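Local structure of putative type VI secretion protein (Escherichia coli, 6SKI) at residues A[346-359]-A[396-408]. The protein is a toxic phospholipase effector of the type VI secretion system that is loaded onto the VgrG spike and probably hydrolyses lipids of target cells. Sequence-based numbering, arbitrary orientation.
Sequences EMDTRVYRKAEQVR and VIQKQVGAAVFFE
Ala403 sets its methyl against the backbone of the helix at Val351 and Tyr352 and meets the methyl of Ala355, CB to CB at 3.8 Å, a worked example of how small residues let a helix settle closely on a β-strand. The axes of helix 350-359 and strand 398-408 run parallel within 1° and approach to 6.9 Å. Larger side chains flank this central alanine pair. On one side Val351 lays its CG2 over Val401, 3.7 Å from CG1 of that residue; with chi1 at -60° this branch sits between its own backbone N and carbonyl carbon. On the other, CG2 of Val405 lies beside the backbone at Ala355 O and Arg359 N, 3.9 Å from CB of Val358, while its CG1 meets the aliphatic CG of Arg359 at 4.0 Å. The strand is the middle one of a three-stranded antiparallel sheet, between 328-341 and 376-386. Alternate residues from Val401 to Val405 point to the helix, whereas Ala404 and Phe406 lie against helix 72-85, so this strand has a helix on each of its two faces. Toward the start of the strand the contact turns polar: Glu346 OE2 forms a long salt bridge with Lys399 NZ at 3.8 Å, the two side chains crossing nearly at right angles. The same carboxylate oxygen is hydrogen-bonded to Ser383, while CG of Glu346 packs on CG2 of Val401. Farther out, Arg359 turns its guanidinium away from the strand to Glu356, its NH2 lying 2.9 Å from OE1 in a salt bridge, and Lys360 also pairs with that carboxylate.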
loop_
_atom_site.group_PDB
_atom_site.type_symbol
_atom_site.label_atom_id
_atom_site.label_comp_id
_atom_site.label_asym_id
_atom_site.label_seq_id
_atom_site.Cartn_x
_atom_site.Cartn_y
_atom_site.Cartn_z
ATOM N N GLU A 346 41.481 21.078 4.055
ATOM C CA GLU A 346 40.207 20.382 4.209
ATOM C C GLU A 346 40.355 18.882 3.997
ATOM O O GLU A 346 39.626 18.094 4.608
ATOM C CB GLU A 346 39.187 20.955 3.230
ATOM C CG GLU A 346 38.657 22.315 3.625
ATOM C CD GLU A 346 38.422 23.206 2.425
ATOM O OE1 GLU A 346 38.459 22.690 1.288
ATOM O OE2 GLU A 346 38.217 24.422 2.614
ATOM N N MET A 347 41.297 18.470 3.153
ATOM C CA MET A 347 41.535 17.068 2.855
ATOM C C MET A 347 42.476 16.412 3.852
ATOM O O MET A 347 42.855 15.254 3.662
ATOM C CB MET A 347 42.096 16.923 1.441
ATOM C CG MET A 347 41.135 17.361 0.354
ATOM S SD MET A 347 41.277 16.366 -1.137
ATOM C CE MET A 347 40.076 17.176 -2.187
ATOM N N ASP A 348 42.864 17.128 4.900
ATOM C CA ASP A 348 43.688 16.596 5.975
ATOM C C ASP A 348 42.927 16.654 7.290
ATOM O O ASP A 348 43.482 16.964 8.345
ATOM C CB ASP A 348 45.010 17.350 6.073
ATOM C CG ASP A 348 46.170 16.444 6.419
ATOM O OD1 ASP A 348 46.190 15.914 7.549
ATOM O OD2 ASP A 348 47.062 16.256 5.565
ATOM N N THR A 349 41.635 16.355 7.227
ATOM C CA THR A 349 40.722 16.500 8.346
ATOM C C THR A 349 40.125 15.138 8.677
ATOM O O THR A 349 40.041 14.254 7.822
ATOM C CB THR A 349 39.622 17.518 8.005
ATOM O OG1 THR A 349 40.229 18.765 7.652
ATOM C CG2 THR A 349 38.718 17.766 9.184
ATOM N N ARG A 350 39.721 14.967 9.938
ATOM C CA ARG A 350 39.118 13.705 10.353
ATOM C C ARG A 350 37.833 13.430 9.584
ATOM O O ARG A 350 37.565 12.285 9.199
ATOM C CB ARG A 350 38.839 13.725 11.855
ATOM C CG ARG A 350 38.266 12.426 12.390
ATOM C CD ARG A 350 37.660 12.609 13.771
ATOM N NE ARG A 350 36.688 13.698 13.811
ATOM C CZ ARG A 350 35.403 13.561 13.501
ATOM N NH1 ARG A 350 34.932 12.380 13.123
ATOM N NH2 ARG A 350 34.586 14.603 13.567
ATOM N N VAL A 351 37.026 14.465 9.351
ATOM C CA VAL A 351 35.758 14.269 8.657
ATOM C C VAL A 351 35.997 13.855 7.211
ATOM O O VAL A 351 35.271 13.016 6.665
ATOM C CB VAL A 351 34.880 15.531 8.765
ATOM C CG1 VAL A 351 34.598 15.844 10.220
ATOM C CG2 VAL A 351 35.532 16.715 8.089
ATOM N N TYR A 352 37.025 14.417 6.569
ATOM C CA TYR A 352 37.342 14.008 5.206
ATOM C C TYR A 352 37.819 12.566 5.157
ATOM O O TYR A 352 37.462 11.820 4.240
ATOM C CB TYR A 352 38.398 14.925 4.597
ATOM C CG TYR A 352 38.678 14.594 3.151
ATOM C CD1 TYR A 352 37.801 14.983 2.152
ATOM C CD2 TYR A 352 39.803 13.871 2.787
ATOM C CE1 TYR A 352 38.045 14.678 0.834
ATOM C CE2 TYR A 352 40.054 13.559 1.468
ATOM C CZ TYR A 352 39.170 13.967 0.496
ATOM O OH TYR A 352 39.407 13.662 -0.824
ATOM N N ARG A 353 38.635 12.157 6.126
ATOM C CA ARG A 353 39.111 10.781 6.152
ATOM C C ARG A 353 37.958 9.815 6.378
ATOM O O ARG A 353 37.896 8.752 5.748
ATOM C CB ARG A 353 40.173 10.629 7.238
ATOM C CG ARG A 353 41.502 11.258 6.873
ATOM C CD ARG A 353 42.562 10.961 7.913
ATOM N NE ARG A 353 43.499 12.073 8.042
ATOM C CZ ARG A 353 43.449 12.980 9.010
ATOM N NH1 ARG A 353 42.507 12.907 9.939
ATOM N NH2 ARG A 353 44.340 13.960 9.051
ATOM N N LYS A 354 37.016 10.188 7.244
ATOM C CA LYS A 354 35.844 9.353 7.471
ATOM C C LYS A 354 34.989 9.260 6.216
ATOM O O LYS A 354 34.526 8.174 5.847
ATOM C CB LYS A 354 35.032 9.908 8.639
ATOM C CG LYS A 354 33.755 9.146 8.927
ATOM C CD LYS A 354 34.048 7.702 9.280
ATOM C CE LYS A 354 32.847 7.047 9.935
ATOM N NZ LYS A 354 32.214 7.944 10.939
ATOM N N ALA A 355 34.772 10.389 5.542
ATOM C CA ALA A 355 33.961 10.380 4.331
ATOM C C ALA A 355 34.621 9.564 3.229
ATOM O O ALA A 355 33.938 8.853 2.486
ATOM C CB ALA A 355 33.702 11.810 3.862
ATOM N N GLU A 356 35.945 9.642 3.106
ATOM C CA GLU A 356 36.626 8.855 2.086
ATOM C C GLU A 356 36.591 7.371 2.422
ATOM O O GLU A 356 36.464 6.528 1.524
ATOM C CB GLU A 356 38.062 9.341 1.917
ATOM C CG GLU A 356 38.191 10.525 0.982
ATOM C CD GLU A 356 38.559 10.113 -0.427
ATOM O OE1 GLU A 356 39.391 9.194 -0.580
ATOM O OE2 GLU A 356 38.016 10.705 -1.383
ATOM N N GLN A 357 36.685 7.028 3.708
ATOM C CA GLN A 357 36.507 5.636 4.105
ATOM C C GLN A 357 35.118 5.139 3.733
ATOM O O GLN A 357 34.968 4.030 3.206
ATOM C CB GLN A 357 36.743 5.483 5.606
ATOM C CG GLN A 357 38.145 5.047 5.969
ATOM C CD GLN A 357 38.195 4.322 7.295
ATOM O OE1 GLN A 357 37.313 4.487 8.137
ATOM N NE2 GLN A 357 39.229 3.511 7.488
ATOM N N VAL A 358 34.091 5.951 3.988
ATOM C CA VAL A 358 32.730 5.552 3.643
ATOM C C VAL A 358 32.575 5.417 2.133
ATOM O O VAL A 358 31.892 4.509 1.647
ATOM C CB VAL A 358 31.708 6.540 4.232
ATOM C CG1 VAL A 358 30.303 6.140 3.833
ATOM C CG2 VAL A 358 31.824 6.576 5.738
ATOM N N ARG A 359 33.205 6.307 1.367
ATOM C CA ARG A 359 33.090 6.231 -0.087
ATOM C C ARG A 359 33.753 4.973 -0.629
ATOM O O ARG A 359 33.207 4.309 -1.518
ATOM C CB ARG A 359 33.704 7.465 -0.742
ATOM C CG ARG A 359 33.266 7.656 -2.181
ATOM C CD ARG A 359 34.102 8.702 -2.878
ATOM N NE ARG A 359 35.496 8.639 -2.454
ATOM C CZ ARG A 359 36.420 7.883 -3.036
ATOM N NH1 ARG A 359 36.103 7.121 -4.072
ATOM N NH2 ARG A 359 37.663 7.888 -2.581
ATOM N N VAL A 396 44.356 32.859 16.227
ATOM C CA VAL A 396 43.898 31.624 15.602
ATOM C C VAL A 396 42.580 31.902 14.889
ATOM O O VAL A 396 41.558 32.152 15.528
ATOM C CB VAL A 396 43.737 30.505 16.636
ATOM C CG1 VAL A 396 43.162 29.263 15.986
ATOM C CG2 VAL A 396 45.068 30.198 17.295
ATOM N N ILE A 397 42.602 31.856 13.569
ATOM C CA ILE A 397 41.378 31.862 12.780
ATOM C C ILE A 397 40.915 30.421 12.641
ATOM O O ILE A 397 41.729 29.497 12.546
ATOM C CB ILE A 397 41.596 32.530 11.407
ATOM C CG1 ILE A 397 42.269 33.892 11.579
ATOM C CG2 ILE A 397 40.276 32.677 10.664
ATOM C CD1 ILE A 397 41.304 35.022 11.858
ATOM N N GLN A 398 39.602 30.210 12.637
ATOM C CA GLN A 398 39.053 28.866 12.693
ATOM C C GLN A 398 37.985 28.668 11.625
ATOM O O GLN A 398 37.253 29.594 11.263
ATOM C CB GLN A 398 38.467 28.567 14.075
ATOM C CG GLN A 398 39.520 28.346 15.143
ATOM C CD GLN A 398 39.094 27.339 16.184
ATOM O OE1 GLN A 398 38.004 27.433 16.747
ATOM N NE2 GLN A 398 39.953 26.361 16.446
ATOM N N LYS A 399 37.885 27.431 11.153
ATOM C CA LYS A 399 36.918 27.056 10.136
ATOM C C LYS A 399 36.195 25.799 10.587
ATOM O O LYS A 399 36.781 24.935 11.242
ATOM C CB LYS A 399 37.594 26.803 8.780
ATOM C CG LYS A 399 38.333 25.474 8.709
ATOM C CD LYS A 399 39.532 25.507 7.786
ATOM C CE LYS A 399 39.169 26.002 6.405
ATOM N NZ LYS A 399 40.294 25.795 5.454
ATOM N N GLN A 400 34.921 25.700 10.243
ATOM C CA GLN A 400 34.188 24.453 10.377
ATOM C C GLN A 400 34.260 23.729 9.042
ATOM O O GLN A 400 33.813 24.260 8.018
ATOM C CB GLN A 400 32.735 24.685 10.786
ATOM C CG GLN A 400 32.061 23.426 11.306
ATOM C CD GLN A 400 30.556 23.527 11.325
ATOM O OE1 GLN A 400 29.956 24.183 10.475
ATOM N NE2 GLN A 400 29.931 22.874 12.296
ATOM N N VAL A 401 34.843 22.535 9.056
ATOM C CA VAL A 401 34.971 21.688 7.881
ATOM C C VAL A 401 34.057 20.489 8.080
ATOM O O VAL A 401 34.177 19.762 9.073
ATOM C CB VAL A 401 36.421 21.240 7.656
ATOM C CG1 VAL A 401 36.466 20.045 6.725
ATOM C CG2 VAL A 401 37.242 22.379 7.098
ATOM N N GLY A 402 33.135 20.305 7.154
ATOM C CA GLY A 402 32.272 19.137 7.134
ATOM C C GLY A 402 32.520 18.338 5.873
ATOM O O GLY A 402 32.831 18.899 4.826
ATOM N N ALA A 403 32.401 17.027 5.987
ATOM C CA ALA A 403 32.574 16.138 4.853
ATOM C C ALA A 403 31.441 15.131 4.824
ATOM O O ALA A 403 30.944 14.706 5.875
ATOM C CB ALA A 403 33.920 15.416 4.905
ATOM N N ALA A 404 31.012 14.781 3.615
ATOM C CA ALA A 404 30.021 13.732 3.429
ATOM C C ALA A 404 30.287 13.022 2.111
ATOM O O ALA A 404 31.101 13.461 1.302
ATOM C CB ALA A 404 28.598 14.290 3.463
ATOM N N VAL A 405 29.609 11.899 1.910
ATOM C CA VAL A 405 29.648 11.188 0.636
ATOM C C VAL A 405 28.386 11.525 -0.144
ATOM O O VAL A 405 27.271 11.306 0.338
ATOM C CB VAL A 405 29.782 9.675 0.843
ATOM C CG1 VAL A 405 29.948 8.980 -0.490
ATOM C CG2 VAL A 405 30.954 9.381 1.737
ATOM N N PHE A 406 28.560 12.056 -1.347
ATOM C CA PHE A 406 27.461 12.492 -2.193
ATOM C C PHE A 406 27.358 11.609 -3.428
ATOM O O PHE A 406 28.367 11.271 -4.054
ATOM C CB PHE A 406 27.652 13.946 -2.619
ATOM C CG PHE A 406 26.369 14.698 -2.792
ATOM C CD1 PHE A 406 25.539 14.932 -1.713
ATOM C CD2 PHE A 406 25.996 15.174 -4.029
ATOM C CE1 PHE A 406 24.363 15.626 -1.867
ATOM C CE2 PHE A 406 24.818 15.864 -4.190
ATOM C CZ PHE A 406 24.004 16.092 -3.106
ATOM N N PHE A 407 26.132 11.238 -3.768
ATOM C CA PHE A 407 25.820 10.528 -4.995
ATOM C C PHE A 407 24.945 11.424 -5.856
ATOM O O PHE A 407 23.913 11.920 -5.390
ATOM C CB PHE A 407 25.106 9.211 -4.698
ATOM C CG PHE A 407 24.843 8.378 -5.914
ATOM C CD1 PHE A 407 25.886 7.924 -6.695
ATOM C CD2 PHE A 407 23.551 8.049 -6.275
ATOM C CE1 PHE A 407 25.644 7.160 -7.809
ATOM C CE2 PHE A 407 23.308 7.286 -7.388
ATOM C CZ PHE A 407 24.356 6.840 -8.155
ATOM N N GLU A 408 25.364 11.642 -7.100
ATOM C CA GLU A 408 24.614 12.456 -8.047
ATOM C C GLU A 408 24.243 11.602 -9.247
ATOM O O GLU A 408 25.122 11.121 -9.967
ATOM C CB GLU A 408 25.422 13.674 -8.496
ATOM C CG GLU A 408 25.662 14.702 -7.416
ATOM C CD GLU A 408 27.084 15.225 -7.418
ATOM O OE1 GLU A 408 27.323 16.300 -8.008
ATOM O OE2 GLU A 408 27.965 14.562 -6.830
#